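Local coordinates for protein lectin-related NK cell receptor LY49L1 (Mus musculus, PDB 3G8K) that is a natural killer cell receptor that probably recognises MHC class I molecules through its C-type lectin-like domain, the part present here, at residues S60-I65 and C100-K105; I16-F21 and K123-F128. The protein carries 1 engineered substitution. One frame throughout, in Å; residues are numbered along the deposited sequence.

Interaction 1. Residues S60-I65 and C100-K105; sequences SDSYWI and CMLLSK. Engineered in segment 60-65: Tyr-63 (natural residue Cys).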
ATOM      1  N   SER A  60       5.624  -8.957  -2.071  1.00 38.09           N
ATOM      2  CA  SER A  60       5.830 -10.413  -1.910  1.00 37.24           C
ATOM      3  C   SER A  60       7.000 -10.691  -0.990  1.00 36.78           C
ATOM      4  O   SER A  60       8.147 -10.392  -1.345  1.00 38.24           O
ATOM      5  CB  SER A  60       6.102 -11.102  -3.273  1.00 37.66           C
ATOM      6  OG  SER A  60       6.586 -12.425  -3.084  1.00 37.94           O
ATOM      7  N   ASP A  61       6.727 -11.246   0.187  1.00 34.73           N
ATOM      8  CA  ASP A  61       7.770 -11.590   1.132  1.00 32.82           C
ATOM      9  C   ASP A  61       7.043 -12.220   2.263  1.00 31.03           C
ATOM     10  O   ASP A  61       5.812 -12.472   2.154  1.00 30.56           O
ATOM     11  CB  ASP A  61       8.668 -10.382   1.569  1.00 34.35           C
ATOM     12  CG  ASP A  61      10.087 -10.799   1.901  1.00 35.61           C
ATOM     13  OD1 ASP A  61      10.275 -12.026   2.095  1.00 37.94           O
ATOM     14  OD2 ASP A  61      11.039  -9.955   1.943  1.00 40.13           O
ATOM     15  N   SER A  62       7.808 -12.532   3.311  1.00 28.47           N
ATOM     16  CA  SER A  62       7.319 -13.162   4.540  1.00 26.49           C
ATOM     17  C   SER A  62       7.559 -12.224   5.724  1.00 25.64           C
ATOM     18  O   SER A  62       8.620 -11.631   5.854  1.00 24.64           O
ATOM     19  CB  SER A  62       7.986 -14.482   4.722  1.00 26.03           C
ATOM     20  OG  SER A  62       7.261 -15.392   3.937  1.00 28.95           O
ATOM     21  N   TYR A  63       6.511 -12.034   6.519  1.00 22.69           N
ATOM     22  CA  TYR A  63       6.421 -10.996   7.542  1.00 21.48           C
ATOM     23  C   TYR A  63       6.056 -11.581   8.863  1.00 20.12           C
ATOM     24  O   TYR A  63       5.019 -12.305   8.984  1.00 17.99           O
ATOM     25  CB  TYR A  63       5.333  -9.926   7.184  1.00 21.56           C
ATOM     26  CG  TYR A  63       5.571  -9.288   5.845  1.00 24.63           C
ATOM     27  CD1 TYR A  63       6.353  -8.144   5.740  1.00 24.66           C
ATOM     28  CD2 TYR A  63       5.037  -9.825   4.670  1.00 26.43           C
ATOM     29  CE1 TYR A  63       6.616  -7.546   4.516  1.00 27.28           C
ATOM     30  CE2 TYR A  63       5.299  -9.235   3.428  1.00 27.28           C
ATOM     31  CZ  TYR A  63       6.088  -8.077   3.370  1.00 27.49           C
ATOM     32  OH  TYR A  63       6.347  -7.456   2.149  1.00 27.36           O
ATOM     33  N   TRP A  64       6.796 -11.226   9.890  1.00 20.11           N
ATOM     34  CA  TRP A  64       6.322 -11.614  11.266  1.00 21.56           C
ATOM     35  C   TRP A  64       5.107 -10.845  11.661  1.00 21.66           C
ATOM     36  O   TRP A  64       5.008  -9.686  11.345  1.00 21.12           O
ATOM     37  CB  TRP A  64       7.405 -11.313  12.305  1.00 20.41           C
ATOM     38  CG  TRP A  64       8.587 -12.279  12.422  1.00 19.10           C
ATOM     39  CD1 TRP A  64       9.991 -11.873  12.433  1.00 16.28           C
ATOM     40  CD2 TRP A  64       8.617 -13.730  12.490  1.00 18.38           C
ATOM     41  NE1 TRP A  64      10.761 -12.989  12.499  1.00 18.49           N
ATOM     42  CE2 TRP A  64       9.993 -14.121  12.588  1.00 19.16           C
ATOM     43  CE3 TRP A  64       7.653 -14.730  12.523  1.00 19.85           C
ATOM     44  CZ2 TRP A  64      10.369 -15.445  12.710  1.00 23.44           C
ATOM     45  CZ3 TRP A  64       8.041 -16.028  12.628  1.00 17.92           C
ATOM     46  CH2 TRP A  64       9.346 -16.395  12.755  1.00 20.38           C
ATOM     47  N   ILE A  65       4.154 -11.489  12.359  1.00 22.17           N
ATOM     48  CA  ILE A  65       2.948 -10.826  12.800  1.00 21.79           C
ATOM     49  C   ILE A  65       2.809 -11.249  14.258  1.00 21.86           C
ATOM     50  O   ILE A  65       3.561 -12.120  14.740  1.00 23.14           O
ATOM     51  CB  ILE A  65       1.626 -11.199  11.925  1.00 21.37           C
ATOM     52  CG1 ILE A  65       1.243 -12.679  12.132  1.00 22.25           C
ATOM     53  CG2 ILE A  65       1.781 -10.646  10.430  1.00 15.49           C
ATOM     54  CD1 ILE A  65       0.277 -13.224  11.231  1.00 21.12           C
ATOM     55  N   CYS A 100       5.822 -19.329  16.039  1.00 24.63           N
ATOM     56  CA  CYS A 100       5.456 -17.914  15.744  1.00 24.01           C
ATOM     57  C   CYS A 100       4.856 -17.839  14.345  1.00 23.26           C
ATOM     58  O   CYS A 100       5.294 -18.591  13.454  1.00 22.65           O
ATOM     59  CB  CYS A 100       6.722 -17.028  15.834  1.00 25.36           C
ATOM     60  SG  CYS A 100       7.467 -16.797  17.537  1.00 28.05           S
ATOM     61  N   MET A 101       3.903 -16.918  14.099  1.00 23.15           N
ATOM     62  CA  MET A 101       3.253 -16.845  12.793  1.00 21.22           C
ATOM     63  C   MET A 101       3.864 -15.726  11.861  1.00 23.12           C
ATOM     64  O   MET A 101       4.265 -14.666  12.318  1.00 20.15           O
ATOM     65  CB  MET A 101       1.709 -16.831  12.991  1.00 25.72           C
ATOM     66  CG  MET A 101       0.810 -17.330  11.842  1.00 18.99           C
ATOM     67  SD  MET A 101       0.904 -19.056  11.653  1.00 23.97           S
ATOM     68  CE  MET A 101      -0.259 -19.617  12.900  1.00 19.31           C
ATOM     69  N   LEU A 102       4.007 -16.039  10.586  1.00 20.38           N
ATOM     70  CA  LEU A 102       4.241 -15.098   9.530  1.00 23.02           C
ATOM     71  C   LEU A 102       3.029 -15.031   8.624  1.00 21.48           C
ATOM     72  O   LEU A 102       2.328 -16.019   8.471  1.00 19.82           O
ATOM     73  CB  LEU A 102       5.301 -15.580   8.541  1.00 22.53           C
ATOM     74  CG  LEU A 102       6.634 -16.035   8.988  1.00 25.43           C
ATOM     75  CD1 LEU A 102       6.980 -17.104   7.972  1.00 24.78           C
ATOM     76  CD2 LEU A 102       7.499 -14.769   8.765  1.00 29.16           C
ATOM     77  N   LEU A 103       2.910 -13.854   8.029  1.00 21.58           N
ATOM     78  CA  LEU A 103       2.146 -13.518   6.838  1.00 23.45           C
ATOM     79  C   LEU A 103       3.011 -13.610   5.566  1.00 25.82           C
ATOM     80  O   LEU A 103       4.091 -12.976   5.476  1.00 25.63           O
ATOM     81  CB  LEU A 103       1.691 -12.041   6.963  1.00 20.42           C
ATOM     82  CG  LEU A 103       0.710 -11.437   5.906  1.00 23.02           C
ATOM     83  CD1 LEU A 103      -0.382 -12.482   5.503  1.00 24.74           C
ATOM     84  CD2 LEU A 103       0.094 -10.116   6.415  1.00 23.88           C
ATOM     85  N   SER A 104       2.538 -14.378   4.584  1.00 28.79           N
ATOM     86  CA  SER A 104       2.986 -14.227   3.169  1.00 31.33           C
ATOM     87  C   SER A 104       1.777 -13.913   2.290  1.00 33.10           C
ATOM     88  O   SER A 104       0.625 -14.034   2.752  1.00 32.66           O
ATOM     89  CB  SER A 104       3.745 -15.474   2.674  1.00 30.44           C
ATOM     90  OG  SER A 104       2.977 -16.652   2.625  1.00 33.46           O
ATOM     91  N   LYS A 105       2.009 -13.504   1.044  1.00 34.37           N
ATOM     92  CA  LYS A 105       0.919 -13.407   0.056  1.00 35.31           C
ATOM     93  C   LYS A 105       0.037 -14.633  -0.086  1.00 34.39           C
ATOM     94  O   LYS A 105      -1.152 -14.559  -0.482  1.00 34.53           O
ATOM     95  CB  LYS A 105       1.487 -13.067  -1.325  1.00 35.91           C
ATOM     96  CG  LYS A 105       2.342 -11.804  -1.306  1.00 38.35           C
ATOM     97  CD  LYS A 105       2.421 -11.265  -2.681  1.00 41.43           C
ATOM     98  CE  LYS A 105       1.097 -10.758  -3.118  1.00 43.06           C
ATOM     99  NZ  LYS A 105       0.750  -9.468  -2.464  1.00 41.88           N
TER
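Tyr-63 and Leu-103 face each other as an antiparallel hydrogen-bonded pair. Tyr-63 N gives its hydrogen to Leu-103 O at 2.8 Å, and Leu-103 N gives its own to Tyr-63 O. Tyr-63 O also meets the CA hydrogen of Leu-102. Two residues on, Ile-65 N bonds Met-101 O at 3.2 Å. Trp-64 starts out pointing away from 100-105, yet its indole swings back. CG stands anti to the carbonyl carbon (chi1 -78°), which brings the six-membered ring over Leu-102. CD2 of Leu-102 sits 4.2 Å from the centroid of the Trp-64 six-membered ring, a CH-pi contact over one face, offset toward the rim. At the ring edge, Trp-64 CE3 comes 3.4 Å from Met-101 O. Trp-64 CZ3 touches Cys-100 CB at 3.6 Å, and the sulfur of Cys-100 approaches the ring obliquely. Tyr-63, Ile-65 and Leu-103 form another apolar group: Ile-65 CG2 lies 3.7 Å from Leu-103 CB, the two side chains at about a right angle. Tyr-63 is an engineered residue, Cys in the natural sequence. These strands belong to the sheet of the C-type lectin-like fold, where strand 62-70 runs between 100-104 and 118-124. Trp-64 meets the rings of Trp-28 and Phe-117 edge-to-face, and Cys-100 is tied to Cys-113 by a disulfide. The hydroxyl of Tyr-63 bonds Pro-59 O. At the Ser-60 end of the pair, the aliphatic chain of Lys-105 runs alongside Ser-60, with Lys-105 CD 3.6 Å from Ser-60 CA. Its NZ turns to the carbonyl oxygens of Lys-55, Leu-56 and Val-58, at the end of helix 48-57 and just beyond.

Interaction 2. Residues I16-F21 and K123-F128; sequences IKCYYF and KRLDKF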
ATOM      1  N   ILE A  16      -9.808   1.252   9.386  1.00 31.17           N
ATOM      2  CA  ILE A  16      -9.348   2.012  10.572  1.00 30.56           C
ATOM      3  C   ILE A  16      -7.911   1.684  11.054  1.00 29.36           C
ATOM      4  O   ILE A  16      -7.513   2.140  12.089  1.00 30.63           O
ATOM      5  CB  ILE A  16     -10.467   1.889  11.714  1.00 31.16           C
ATOM      6  CG1 ILE A  16     -11.040   3.234  12.194  1.00 34.51           C
ATOM      7  CG2 ILE A  16     -10.104   0.943  12.798  1.00 33.01           C
ATOM      8  CD1 ILE A  16     -10.308   3.885  13.357  1.00 38.64           C
ATOM      9  N   LYS A  17      -7.122   0.942  10.283  1.00 27.54           N
ATOM     10  CA  LYS A  17      -5.805   0.418  10.670  1.00 25.36           C
ATOM     11  C   LYS A  17      -4.730   0.743   9.569  1.00 25.68           C
ATOM     12  O   LYS A  17      -4.956   0.473   8.383  1.00 26.45           O
ATOM     13  CB  LYS A  17      -5.837  -1.132  10.923  1.00 25.20           C
ATOM     14  CG  LYS A  17      -4.539  -1.691  11.628  1.00 25.89           C
ATOM     15  CD  LYS A  17      -4.589  -3.150  12.147  1.00 23.16           C
ATOM     16  CE  LYS A  17      -5.985  -3.622  12.553  1.00 27.76           C
ATOM     17  NZ  LYS A  17      -5.883  -5.086  12.655  1.00 22.15           N
ATOM     18  N   CYS A  18      -3.580   1.280   9.958  1.00 23.49           N
ATOM     19  CA  CYS A  18      -2.407   1.356   9.040  1.00 21.49           C
ATOM     20  C   CYS A  18      -1.328   0.299   9.336  1.00 20.57           C
ATOM     21  O   CYS A  18      -1.420  -0.344  10.355  1.00 19.51           O
ATOM     22  CB  CYS A  18      -1.869   2.750   9.083  1.00 20.83           C
ATOM     23  SG  CYS A  18      -3.193   3.926   8.557  1.00 22.80           S
ATOM     24  N   TYR A  19      -0.317   0.147   8.445  1.00 20.71           N
ATOM     25  CA  TYR A  19       0.630  -0.949   8.407  1.00 18.52           C
ATOM     26  C   TYR A  19       1.957  -0.353   8.040  1.00 19.12           C
ATOM     27  O   TYR A  19       2.083   0.301   7.007  1.00 19.98           O
ATOM     28  CB  TYR A  19       0.240  -1.936   7.308  1.00 19.20           C
ATOM     29  CG  TYR A  19      -1.197  -2.492   7.537  1.00 18.49           C
ATOM     30  CD1 TYR A  19      -2.311  -1.920   6.868  1.00 17.66           C
ATOM     31  CD2 TYR A  19      -1.415  -3.542   8.409  1.00 19.19           C
ATOM     32  CE1 TYR A  19      -3.666  -2.417   7.103  1.00 20.76           C
ATOM     33  CE2 TYR A  19      -2.778  -4.057   8.631  1.00 20.07           C
ATOM     34  CZ  TYR A  19      -3.848  -3.429   8.008  1.00 19.32           C
ATOM     35  OH  TYR A  19      -5.129  -3.960   8.145  1.00 26.03           O
ATOM     36  N   TYR A  20       2.943  -0.620   8.860  1.00 20.55           N
ATOM     37  CA  TYR A  20       4.320   0.018   8.736  1.00 22.05           C
ATOM     38  C   TYR A  20       5.329  -1.137   8.705  1.00 22.55           C
ATOM     39  O   TYR A  20       5.044  -2.185   9.251  1.00 21.49           O
ATOM     40  CB  TYR A  20       4.563   0.954   9.948  1.00 22.58           C
ATOM     41  CG  TYR A  20       3.418   1.941  10.211  1.00 24.58           C
ATOM     42  CD1 TYR A  20       2.374   1.624  11.077  1.00 21.10           C
ATOM     43  CD2 TYR A  20       3.383   3.173   9.575  1.00 26.22           C
ATOM     44  CE1 TYR A  20       1.326   2.522  11.269  1.00 25.60           C
ATOM     45  CE2 TYR A  20       2.366   4.076   9.809  1.00 26.22           C
ATOM     46  CZ  TYR A  20       1.330   3.721  10.610  1.00 27.23           C
ATOM     47  OH  TYR A  20       0.366   4.651  10.827  1.00 26.37           O
ATOM     48  N   PHE A  21       6.503  -0.921   8.060  1.00 24.17           N
ATOM     49  CA  PHE A  21       7.453  -1.981   7.711  1.00 24.02           C
ATOM     50  C   PHE A  21       8.782  -1.539   8.236  1.00 24.70           C
ATOM     51  O   PHE A  21       9.176  -0.428   7.931  1.00 23.61           O
ATOM     52  CB  PHE A  21       7.530  -2.264   6.149  1.00 23.61           C
ATOM     53  CG  PHE A  21       6.208  -2.598   5.567  1.00 22.90           C
ATOM     54  CD1 PHE A  21       5.314  -1.569   5.260  1.00 25.39           C
ATOM     55  CD2 PHE A  21       5.768  -3.963   5.436  1.00 24.45           C
ATOM     56  CE1 PHE A  21       3.998  -1.852   4.812  1.00 24.41           C
ATOM     57  CE2 PHE A  21       4.451  -4.256   4.931  1.00 26.00           C
ATOM     58  CZ  PHE A  21       3.574  -3.189   4.637  1.00 26.64           C
ATOM     59  N   LYS A 123      -1.036  -0.135  13.681  1.00 25.46           N
ATOM     60  CA  LYS A 123      -1.574   0.906  14.555  1.00 26.09           C
ATOM     61  C   LYS A 123      -2.914   1.399  13.983  1.00 25.46           C
ATOM     62  O   LYS A 123      -2.992   1.838  12.857  1.00 24.12           O
ATOM     63  CB  LYS A 123      -0.614   2.085  14.758  1.00 27.85           C
ATOM     64  CG  LYS A 123      -1.027   3.068  15.935  1.00 25.24           C
ATOM     65  CD  LYS A 123      -0.064   4.270  15.967  1.00 28.42           C
ATOM     66  CE  LYS A 123      -0.395   5.325  17.006  1.00 32.99           C
ATOM     67  NZ  LYS A 123       0.405   6.571  16.672  1.00 37.12           N
ATOM     68  N   ARG A 124      -3.992   1.217  14.761  1.00 26.29           N
ATOM     69  CA  ARG A 124      -5.274   1.789  14.451  1.00 25.82           C
ATOM     70  C   ARG A 124      -5.255   3.299  14.480  1.00 25.21           C
ATOM     71  O   ARG A 124      -4.470   3.933  15.179  1.00 26.33           O
ATOM     72  CB  ARG A 124      -6.352   1.244  15.396  1.00 26.44           C
ATOM     73  CG  ARG A 124      -6.702  -0.100  15.039  1.00 24.83           C
ATOM     74  CD  ARG A 124      -7.719  -0.664  16.002  1.00 30.20           C
ATOM     75  NE  ARG A 124      -8.909   0.148  16.230  1.00 30.04           N
ATOM     76  CZ  ARG A 124     -10.148  -0.304  15.997  1.00 33.30           C
ATOM     77  NH1 ARG A 124     -10.301  -1.515  15.470  1.00 32.86           N
ATOM     78  NH2 ARG A 124     -11.223   0.433  16.266  1.00 28.76           N
ATOM     79  N   LEU A 125      -6.130   3.874  13.690  1.00 25.46           N
ATOM     80  CA  LEU A 125      -6.199   5.315  13.578  1.00 27.34           C
ATOM     81  C   LEU A 125      -6.876   6.005  14.814  1.00 27.92           C
ATOM     82  O   LEU A 125      -6.675   7.199  15.093  1.00 27.54           O
ATOM     83  CB  LEU A 125      -6.824   5.645  12.205  1.00 27.03           C
ATOM     84  CG  LEU A 125      -5.953   6.014  11.003  1.00 25.65           C
ATOM     85  CD1 LEU A 125      -4.619   5.487  11.063  1.00 27.13           C
ATOM     86  CD2 LEU A 125      -6.554   5.605   9.700  1.00 28.21           C
ATOM     87  N   ASP A 126      -7.705   5.242  15.535  1.00 28.68           N
ATOM     88  CA  ASP A 126      -8.247   5.629  16.818  1.00 28.34           C
ATOM     89  C   ASP A 126      -7.344   5.194  18.031  1.00 29.49           C
ATOM     90  O   ASP A 126      -7.850   5.047  19.140  1.00 28.01           O
ATOM     91  CB  ASP A 126      -9.696   5.105  16.971  1.00 28.29           C
ATOM     92  CG  ASP A 126      -9.804   3.621  16.879  1.00 28.11           C
ATOM     93  OD1 ASP A 126     -10.948   3.121  16.772  1.00 31.69           O
ATOM     94  OD2 ASP A 126      -8.795   2.893  16.944  1.00 28.92           O
ATOM     95  N   LYS A 127      -6.013   5.066  17.830  1.00 30.05           N
ATOM     96  CA  LYS A 127      -5.136   4.701  18.937  1.00 30.78           C
ATOM     97  C   LYS A 127      -4.378   5.922  19.435  1.00 30.11           C
ATOM     98  O   LYS A 127      -3.667   6.581  18.681  1.00 31.52           O
ATOM     99  CB  LYS A 127      -4.249   3.450  18.691  1.00 31.47           C
ATOM    100  CG  LYS A 127      -2.960   3.447  19.556  1.00 33.30           C
ATOM    101  CD  LYS A 127      -2.475   2.068  20.020  1.00 35.18           C
ATOM    102  CE  LYS A 127      -0.899   2.002  20.079  1.00 38.56           C
ATOM    103  NZ  LYS A 127      -0.246   0.606  20.242  1.00 38.98           N
ATOM    104  N   PHE A 128      -4.599   6.249  20.710  1.00 28.75           N
ATOM    105  CA  PHE A 128      -4.153   7.492  21.320  1.00 26.77           C
ATOM    106  C   PHE A 128      -3.448   7.104  22.612  1.00 27.00           C
ATOM    107  O   PHE A 128      -3.755   6.063  23.212  1.00 27.32           O
ATOM    108  CB  PHE A 128      -5.351   8.414  21.572  1.00 25.77           C
ATOM    109  CG  PHE A 128      -6.176   8.709  20.328  1.00 22.17           C
ATOM    110  CD1 PHE A 128      -7.436   8.202  20.184  1.00 22.19           C
ATOM    111  CD2 PHE A 128      -5.647   9.454  19.286  1.00 18.19           C
ATOM    112  CE1 PHE A 128      -8.205   8.493  19.025  1.00 23.97           C
ATOM    113  CE2 PHE A 128      -6.364   9.725  18.141  1.00 20.77           C
ATOM    114  CZ  PHE A 128      -7.667   9.239  18.030  1.00 26.45           C
TER
HETATM  115  O   HOH W   1      -1.693   4.392  12.200  1.00 24.16           O
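Ile-16 packs against Arg-124, Leu-125 and Asp-126, and more of its surface is buried here than that of any other residue in the contact. The setting is an antiparallel strand pair of the C-type lectin-like fold: strand 17-21, near the start of the chain, lies against the end of strand 118-124, and a type I turn from Arg-124 to Lys-127 follows. Ile-16 CG2 rests on one face of the Arg-124 guanidinium, over its centre and 3.4 Å from Arg-124 CZ. Asp-126 in the same turn fixes the orientation of the guanidinium, lying near its plane. The grip is side-on, Arg-124 NE to Asp-126 OD2 at 2.8 Å and Arg-124 NH2 to Asp-126 OD1 at 2.7 Å, and both oxygens use their syn lone pairs. Ile-16 CD1 reaches the carboxylate too. The isoleucine therefore lies against both members of the salt bridge. Ile-16 O takes the hydrogen of Leu-125 N at 2.7 Å, nearly straight at 166°. Leu-125 sends CD1 against the sulfur of Cys-18, which forms a disulfide with Cys-13. Leu-125 also packs on Trp-11 of the second subunit, so this corner lies at the chain-chain interface. Lys-123 pairs with Cys-18. Cys-18 N bonds Lys-123 O at 3.0 Å, while the return bond from Lys-123 N to Cys-18 O is weak. The chain of Lys-123 extends away from the contact, with CG anti to the backbone N (chi1 -167°), and CB meets the Tyr-20 ring obliquely. On the other face, Lys-17 shares its side with Arg-124, but its NZ goes to Glu-50 and Asp-46. A water lies in the plane of the Tyr-20 ring, at its edge, 2.5 Å from Tyr-20 OH, and donates a hydrogen bond to Lys-123 O.

In the fold
Both interactions are antiparallel pairings in one sheet. Strands 62-70 and 118-124 are neighbours in it, so the two contacts hold connected parts, with centres about 18 Å apart. Interaction 1 lies nearer the middle of the chain, and most of its residues are buried. Its side-chain chemistry is mainly apolar and aromatic, with serines and a lysine toward one end. Interaction 2 is at the periphery, by the subunit interface. There a salt bridge inside 123-128 forms part of the surface that Ile-16 packs on, and a water bridges Tyr-20 and Lys-123. The engineered Tyr-63 touches Phe-21, Tyr-63 CE1 to Phe-21 CD2 at 3.8 Å, which joins the two. Each also includes one cysteine of a disulfide.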